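Uncharacterized protein (Ruminococcus gnavus, PDB 4QAN) is of unknown function but has a cystatin-like fold, belongs to the NTF2-like superfamily as a divergent member, and can bind a magnesium ion. Local coordinates at residues C50-T55 and E93-Y98; I99-E104 and S172-L177. All coordinates share one frame; numbering follows the deposited sequence.

Contact 1. Residues C50-T55 and E93-Y98; sequences CAIDET and EMTKAY
The phenol ring of Y98 receives C50 over one face: CB stands 3.5 Å from the ring centroid and only 5° off the normal, a CH-pi contact. With SG anti to the carbonyl carbon, the sulfur sits over the same face toward CD1 and CG, 3.8 Å from the centroid and 23° off the normal, a Cys sulfur-aromatic contact. I52 comes at the ring obliquely, its CG1 3.7 Å from Y98 CD2, and the isoleucine and tyrosine chains run antiparallel alongside one another. The Y98 hydroxyl is hydrogen-bonded to the carbonyl O of H171, near the end of strand 167-172. In the helix-on-sheet layout of the cystatin-like fold, the contact sets the start of the short helix 52-58 against the long helix 87-108. One turn before Y98, the selenomethionine M94 bends at chi3 (82°), bringing CE to 3.5 Å from T55 CG2, a tight carbon pair, while SE lies 3.6 Å from I52 O. T55 OG1 turns back to A51 O at 2.8 Å, in the carbonyl plane and on a lone pair; T55 N binds that oxygen too, so two donors grip the carbonyl of the N-cap residue.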
ATOM      1  N   CYS A  50      -6.917  10.593   5.550  1.00 35.87           N
ATOM      2  CA  CYS A  50      -5.912   9.703   6.110  1.00 36.77           C
ATOM      3  C   CYS A  50      -4.508  10.261   5.900  1.00 39.00           C
ATOM      4  O   CYS A  50      -4.270  11.029   4.975  1.00 39.34           O
ATOM      5  CB  CYS A  50      -6.010   8.313   5.458  1.00 36.60           C
ATOM      6  SG  CYS A  50      -7.630   7.506   5.618  1.00 39.68           S
ATOM      7  N   ALA A  51      -3.567   9.836   6.737  1.00 41.81           N
ATOM      8  CA  ALA A  51      -2.188  10.328   6.666  1.00 42.92           C
ATOM      9  C   ALA A  51      -1.336   9.472   5.713  1.00 43.52           C
ATOM     10  O   ALA A  51      -0.322   8.908   6.120  1.00 39.54           O
ATOM     11  CB  ALA A  51      -1.573  10.349   8.060  1.00 43.76           C
ATOM     12  N   ILE A  52      -1.733   9.405   4.442  1.00 41.90           N
ATOM     13  CA  ILE A  52      -1.047   8.564   3.473  1.00 38.50           C
ATOM     14  C   ILE A  52       0.366   9.092   3.141  1.00 40.66           C
ATOM     15  O   ILE A  52       1.350   8.362   3.315  1.00 44.82           O
ATOM     16  CB  ILE A  52      -1.887   8.331   2.191  1.00 35.11           C
ATOM     17  CG1 ILE A  52      -3.168   7.561   2.545  1.00 35.79           C
ATOM     18  CG2 ILE A  52      -1.091   7.515   1.183  1.00 30.76           C
ATOM     19  CD1 ILE A  52      -4.243   7.564   1.475  1.00 33.64           C
ATOM     20  N   ASP A  53       0.461  10.327   2.652  1.00 39.07           N
ATOM     21  CA  ASP A  53       1.761  10.890   2.264  1.00 40.95           C
ATOM     22  C   ASP A  53       2.636  11.214   3.481  1.00 39.82           C
ATOM     23  O   ASP A  53       3.848  11.055   3.442  1.00 41.21           O
ATOM     24  CB  ASP A  53       1.593  12.152   1.411  1.00 39.16           C
ATOM     25  CG  ASP A  53       0.959  11.879   0.064  1.00 40.84           C
ATOM     26  OD1 ASP A  53       1.124  10.774  -0.487  1.00 34.58           O
ATOM     27  OD2 ASP A  53       0.288  12.795  -0.454  1.00 41.98           O
ATOM     28  N   GLU A  54       2.015  11.669   4.557  1.00 41.17           N
ATOM     29  CA  GLU A  54       2.757  12.127   5.722  1.00 45.40           C
ATOM     30  C   GLU A  54       3.404  10.924   6.414  1.00 41.11           C
ATOM     31  O   GLU A  54       4.604  10.926   6.658  1.00 40.14           O
ATOM     32  CB  GLU A  54       1.860  12.921   6.684  1.00 46.18           C
ATOM     33  CG  GLU A  54       1.145  14.120   6.062  1.00 47.94           C
ATOM     34  CD  GLU A  54      -0.197  13.774   5.422  1.00 46.70           C
ATOM     35  OE1 GLU A  54      -0.463  12.574   5.176  1.00 39.41           O
ATOM     36  OE2 GLU A  54      -0.992  14.714   5.176  1.00 46.29           O
ATOM     37  N   THR A  55       2.625   9.884   6.685  1.00 43.68           N
ATOM     38  CA  THR A  55       3.178   8.652   7.253  1.00 45.15           C
ATOM     39  C   THR A  55       4.232   8.063   6.315  1.00 43.38           C
ATOM     40  O   THR A  55       5.331   7.717   6.748  1.00 43.43           O
ATOM     41  CB  THR A  55       2.081   7.609   7.524  1.00 51.42           C
ATOM     42  OG1 THR A  55       1.122   8.146   8.443  1.00 62.08           O
ATOM     43  CG2 THR A  55       2.665   6.320   8.098  1.00 52.89           C
ATOM     44  N   GLU A  93       0.217   0.526  -1.017  1.00 29.97           N
ATOM     45  CA  GLU A  93      -0.133  -0.414   0.036  1.00 29.62           C
ATOM     46  C   GLU A  93      -0.922   0.268   1.141  1.00 28.81           C
ATOM     47  O   GLU A  93      -1.884  -0.282   1.633  1.00 29.54           O
ATOM     48  CB  GLU A  93       1.089  -1.113   0.607  1.00 32.93           C
ATOM     49  CG  GLU A  93       1.677  -2.161  -0.317  1.00 29.98           C
ATOM     50  CD  GLU A  93       2.432  -3.216   0.448  1.00 36.40           C
ATOM     51  OE1 GLU A  93       1.760  -4.001   1.142  1.00 42.07           O
ATOM     52  OE2 GLU A  93       3.685  -3.273   0.367  1.00 34.15           O
HETATM   53  N   MSE A  94      -0.510   1.464   1.525  1.00 27.41           N
HETATM   54  CA  MSE A  94      -1.184   2.181   2.597  1.00 29.73           C
HETATM   55  C   MSE A  94      -2.608   2.454   2.212  1.00 27.19           C
HETATM   56  O   MSE A  94      -3.515   2.227   3.005  1.00 27.67           O
HETATM   57  CB  MSE A  94      -0.454   3.479   2.902  1.00 30.84           C
HETATM   58  CG  MSE A  94       0.835   3.188   3.670  1.00 34.48           C
HETATM   59 SE   MSE A  94       1.542   4.898   4.324  0.75 31.41          SE
HETATM   60  CE  MSE A  94       0.354   4.942   5.889  1.00 47.51           C
ATOM     61  N   THR A  95      -2.806   2.904   0.977  1.00 26.64           N
ATOM     62  CA  THR A  95      -4.133   3.163   0.426  1.00 27.54           C
ATOM     63  C   THR A  95      -5.030   1.914   0.521  1.00 26.14           C
ATOM     64  O   THR A  95      -6.154   1.992   1.000  1.00 25.93           O
ATOM     65  CB  THR A  95      -4.024   3.698  -1.025  1.00 27.54           C
ATOM     66  OG1 THR A  95      -3.198   4.860  -1.034  1.00 28.57           O
ATOM     67  CG2 THR A  95      -5.376   4.093  -1.587  1.00 27.37           C
ATOM     68  N   LYS A  96      -4.515   0.749   0.141  1.00 26.01           N
ATOM     69  CA  LYS A  96      -5.269  -0.499   0.331  1.00 26.36           C
ATOM     70  C   LYS A  96      -5.640  -0.739   1.799  1.00 29.85           C
ATOM     71  O   LYS A  96      -6.782  -1.078   2.106  1.00 29.51           O
ATOM     72  CB  LYS A  96      -4.482  -1.680  -0.207  1.00 29.79           C
ATOM     73  CG  LYS A  96      -5.088  -3.059   0.073  1.00 29.09           C
ATOM     74  CD  LYS A  96      -4.040  -4.092  -0.255  1.00 33.37           C
ATOM     75  CE  LYS A  96      -4.634  -5.467  -0.462  1.00 36.12           C
ATOM     76  NZ  LYS A  96      -5.034  -6.098   0.819  1.00 36.16           N
ATOM     77  N   ALA A  97      -4.683  -0.534   2.705  1.00 30.84           N
ATOM     78  CA  ALA A  97      -4.916  -0.776   4.126  1.00 32.06           C
ATOM     79  C   ALA A  97      -6.019   0.136   4.644  1.00 34.33           C
ATOM     80  O   ALA A  97      -6.883  -0.326   5.385  1.00 33.74           O
ATOM     81  CB  ALA A  97      -3.633  -0.593   4.937  1.00 29.96           C
ATOM     82  N   TYR A  98      -6.013   1.403   4.220  1.00 33.43           N
ATOM     83  CA  TYR A  98      -7.078   2.346   4.602  1.00 36.90           C
ATOM     84  C   TYR A  98      -8.465   1.989   4.026  1.00 37.28           C
ATOM     85  O   TYR A  98      -9.479   2.157   4.700  1.00 35.27           O
ATOM     86  CB  TYR A  98      -6.716   3.786   4.228  1.00 37.58           C
ATOM     87  CG  TYR A  98      -5.729   4.435   5.175  1.00 39.03           C
ATOM     88  CD1 TYR A  98      -6.019   4.556   6.519  1.00 39.33           C
ATOM     89  CD2 TYR A  98      -4.508   4.930   4.721  1.00 40.42           C
ATOM     90  CE1 TYR A  98      -5.132   5.149   7.395  1.00 41.08           C
ATOM     91  CE2 TYR A  98      -3.603   5.532   5.589  1.00 38.40           C
ATOM     92  CZ  TYR A  98      -3.918   5.634   6.933  1.00 40.45           C
ATOM     93  OH  TYR A  98      -3.042   6.223   7.824  1.00 37.46           O
TER

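Contact 2. Residues I99-E104 and S172-L177; sequences IEQFEE and SLKEGL
S172 OG is gripped twice: it accepts from Q101 NE2 at 3.0 Å, lying in the plane of the glutamine amide, and donates to K174 O at 2.7 Å, so the acceptor for Q101 is held by its own loop. This joins helix 87-108 of the cystatin-like domain to the loop that leaves strand 167-172 of its antiparallel sheet. The other half of the same amide is used as well: Q101 OE1 takes the backbone N-H of L173 at 2.7 Å, nearly straight at 169°, although the donor is tilted 29° from the carbonyl plane of the amide. Two bonds from opposite ends of the amide thus fix its rotation, and the side chain, extended beyond CG, reaches from helix to loop. K174 passes obliquely by the amide, its CE 3.9 Å from Q101 NE2, and bends at chi3 toward E104, one helical turn further on. K174 NZ has its stronger polar partner in the carbonyl O of I183, and adds a salt bridge to the glutamate. There, K174 NZ meets E104 OE1 at 3.2 Å on the syn side, 35° out of the carboxylate plane, with a weak second bond to E104 OE2.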
ATOM      1  N   ILE A  99      -8.496   1.487   2.794  1.00 36.96           N
ATOM      2  CA  ILE A  99      -9.741   1.048   2.185  1.00 35.81           C
ATOM      3  C   ILE A  99     -10.337  -0.064   3.031  1.00 33.42           C
ATOM      4  O   ILE A  99     -11.529  -0.081   3.288  1.00 30.76           O
ATOM      5  CB  ILE A  99      -9.557   0.606   0.710  1.00 34.11           C
ATOM      6  CG1 ILE A  99      -9.235   1.839  -0.150  1.00 35.57           C
ATOM      7  CG2 ILE A  99     -10.829  -0.047   0.180  1.00 35.20           C
ATOM      8  CD1 ILE A  99      -8.682   1.562  -1.534  1.00 33.76           C
ATOM      9  N   GLU A 100      -9.493  -0.977   3.482  1.00 33.95           N
ATOM     10  CA  GLU A 100      -9.955  -2.089   4.285  1.00 36.44           C
ATOM     11  C   GLU A 100     -10.445  -1.687   5.658  1.00 37.75           C
ATOM     12  O   GLU A 100     -11.417  -2.250   6.140  1.00 38.27           O
ATOM     13  CB  GLU A 100      -8.882  -3.142   4.376  1.00 40.77           C
ATOM     14  CG  GLU A 100      -8.769  -3.848   3.057  1.00 40.49           C
ATOM     15  CD  GLU A 100      -7.541  -4.678   2.955  1.00 48.19           C
ATOM     16  OE1 GLU A 100      -6.606  -4.428   3.742  1.00 49.26           O
ATOM     17  OE2 GLU A 100      -7.524  -5.569   2.074  1.00 48.08           O
ATOM     18  N   GLN A 101      -9.811  -0.694   6.274  1.00 36.60           N
ATOM     19  CA  GLN A 101     -10.352  -0.128   7.501  1.00 36.53           C
ATOM     20  C   GLN A 101     -11.729   0.454   7.217  1.00 37.18           C
ATOM     21  O   GLN A 101     -12.679   0.164   7.933  1.00 36.79           O
ATOM     22  CB  GLN A 101      -9.449   0.954   8.071  1.00 36.52           C
ATOM     23  CG  GLN A 101      -8.112   0.425   8.543  1.00 36.40           C
ATOM     24  CD  GLN A 101      -7.501   1.258   9.639  1.00 37.95           C
ATOM     25  OE1 GLN A 101      -7.636   2.482   9.659  1.00 37.93           O
ATOM     26  NE2 GLN A 101      -6.826   0.593  10.574  1.00 39.67           N
ATOM     27  N   PHE A 102     -11.825   1.256   6.156  1.00 38.97           N
ATOM     28  CA  PHE A 102     -13.079   1.885   5.791  0.75 41.09           C
ATOM     29  C   PHE A 102     -14.165   0.826   5.581  1.00 41.65           C
ATOM     30  O   PHE A 102     -15.245   0.923   6.144  1.00 40.71           O
ATOM     31  CB  PHE A 102     -12.885   2.719   4.532  0.75 40.49           C
ATOM     32  CG  PHE A 102     -14.107   3.474   4.110  0.75 40.92           C
ATOM     33  CD1 PHE A 102     -14.403   4.703   4.673  0.75 40.58           C
ATOM     34  CD2 PHE A 102     -14.954   2.959   3.131  0.75 40.84           C
ATOM     35  CE1 PHE A 102     -15.522   5.404   4.270  0.75 41.45           C
ATOM     36  CE2 PHE A 102     -16.074   3.652   2.724  0.75 40.49           C
ATOM     37  CZ  PHE A 102     -16.356   4.879   3.292  0.75 42.31           C
ATOM     38  N   GLU A 103     -13.856  -0.186   4.776  1.00 42.15           N
ATOM     39  CA  GLU A 103     -14.839  -1.237   4.462  1.00 44.01           C
ATOM     40  C   GLU A 103     -15.265  -2.008   5.709  1.00 45.82           C
ATOM     41  O   GLU A 103     -16.461  -2.244   5.923  1.00 45.10           O
ATOM     42  CB  GLU A 103     -14.294  -2.187   3.391  1.00 40.53           C
ATOM     43  CG  GLU A 103     -14.182  -1.543   2.010  1.00 40.69           C
ATOM     44  CD  GLU A 103     -13.484  -2.432   0.983  1.00 42.82           C
ATOM     45  OE1 GLU A 103     -12.835  -3.413   1.377  1.00 43.45           O
ATOM     46  OE2 GLU A 103     -13.571  -2.151  -0.229  1.00 47.05           O
ATOM     47  N   GLU A 104     -14.291  -2.374   6.540  1.00 44.64           N
ATOM     48  CA  GLU A 104     -14.574  -3.090   7.782  1.00 47.67           C
ATOM     49  C   GLU A 104     -15.551  -2.318   8.693  1.00 50.43           C
ATOM     50  O   GLU A 104     -16.575  -2.875   9.112  1.00 52.65           O
ATOM     51  CB  GLU A 104     -13.282  -3.400   8.525  1.00 48.32           C
ATOM     52  CG  GLU A 104     -13.483  -4.214   9.787  1.00 54.97           C
ATOM     53  CD  GLU A 104     -12.184  -4.604  10.464  1.00 61.70           C
ATOM     54  OE1 GLU A 104     -11.107  -4.484   9.838  1.00 64.80           O
ATOM     55  OE2 GLU A 104     -12.250  -5.043  11.630  1.00 72.53           O
ATOM     56  N   SER A 172      -5.069   6.050  11.825  1.00 38.47           N
ATOM     57  CA  SER A 172      -5.804   4.794  11.839  1.00 39.32           C
ATOM     58  C   SER A 172      -7.226   4.987  12.307  1.00 39.53           C
ATOM     59  O   SER A 172      -7.487   5.804  13.188  1.00 44.35           O
ATOM     60  CB  SER A 172      -5.100   3.774  12.727  1.00 41.65           C
ATOM     61  OG  SER A 172      -5.677   2.488  12.589  1.00 39.23           O
ATOM     62  N   LEU A 173      -8.138   4.240  11.693  1.00 40.14           N
ATOM     63  CA  LEU A 173      -9.563   4.245  12.048  1.00 42.78           C
ATOM     64  C   LEU A 173      -9.850   3.230  13.151  1.00 43.39           C
ATOM     65  O   LEU A 173     -10.999   3.038  13.544  1.00 40.92           O
ATOM     66  CB  LEU A 173     -10.421   3.908  10.821  1.00 44.97           C
ATOM     67  CG  LEU A 173     -10.744   5.074   9.887  1.00 50.55           C
ATOM     68  CD1 LEU A 173      -9.551   5.467   9.018  1.00 48.89           C
ATOM     69  CD2 LEU A 173     -11.941   4.698   9.030  1.00 54.20           C
ATOM     70  N   LYS A 174      -8.791   2.548  13.584  1.00 45.07           N
ATOM     71  CA  LYS A 174      -8.820   1.626  14.698  1.00 45.10           C
ATOM     72  C   LYS A 174      -7.617   1.902  15.605  1.00 46.06           C
ATOM     73  O   LYS A 174      -6.562   2.351  15.155  1.00 48.33           O
ATOM     74  CB  LYS A 174      -8.799   0.195  14.174  1.00 45.56           C
ATOM     75  CG  LYS A 174      -9.978  -0.093  13.261  1.00 47.79           C
ATOM     76  CD  LYS A 174     -10.178  -1.581  13.037  1.00 49.40           C
ATOM     77  CE  LYS A 174      -9.143  -2.165  12.105  1.00 48.28           C
ATOM     78  NZ  LYS A 174      -9.113  -3.643  12.227  1.00 50.60           N
ATOM     79  N   GLU A 175      -7.797   1.630  16.886  1.00 48.53           N
ATOM     80  CA  GLU A 175      -6.811   1.919  17.932  1.00 50.33           C
ATOM     81  C   GLU A 175      -5.411   1.464  17.542  1.00 46.55           C
ATOM     82  O   GLU A 175      -5.252   0.428  16.920  1.00 45.61           O
ATOM     83  CB  GLU A 175      -7.233   1.180  19.197  1.00 54.06           C
ATOM     84  CG  GLU A 175      -6.799   1.809  20.496  1.00 60.42           C
ATOM     85  CD  GLU A 175      -7.438   1.098  21.675  1.00 65.06           C
ATOM     86  OE1 GLU A 175      -7.204  -0.123  21.812  1.00 66.01           O
ATOM     87  OE2 GLU A 175      -8.180   1.751  22.441  1.00 66.67           O
ATOM     88  N   GLY A 176      -4.400   2.240  17.915  1.00 46.65           N
ATOM     89  CA  GLY A 176      -3.008   1.881  17.668  1.00 44.51           C
ATOM     90  C   GLY A 176      -2.526   2.265  16.281  1.00 46.85           C
ATOM     91  O   GLY A 176      -3.024   3.220  15.673  1.00 47.01           O
ATOM     92  N   LEU A 177      -1.547   1.514  15.784  1.00 45.08           N
ATOM     93  CA  LEU A 177      -0.971   1.754  14.481  1.00 44.55           C
ATOM     94  C   LEU A 177      -1.806   1.091  13.405  1.00 43.98           C
ATOM     95  O   LEU A 177      -2.374   0.010  13.615  1.00 44.97           O
ATOM     96  CB  LEU A 177       0.459   1.193  14.403  1.00 46.76           C
ATOM     97  CG  LEU A 177       1.568   1.837  15.237  1.00 53.52           C
ATOM     98  CD1 LEU A 177       2.898   1.182  14.898  1.00 55.22           C
ATOM     99  CD2 LEU A 177       1.660   3.347  15.024  1.00 55.64           C
TER

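Both contacts draw on helix 87-108, in consecutive turns, and their centres lie about 10 Å apart. Contact 1 is the deeper, its centre about 7 Å from that of the chain and all its touching residues buried; contact 2, also largely buried, lies about 14 Å out and has a partly exposed margin at E104 and K174. The chemistry follows this gradient: no hydrogen bond crosses between 50-55 and 93-98, where ring, sulfur, selenium and methyl groups meet, whereas 99-104 and 172-177 are joined by amide hydrogen bonds and a salt bridge. The partners differ: the start of a short helix and the two residues before it, against a loop, yet Y98, through H171, reaches the strand that loop leaves.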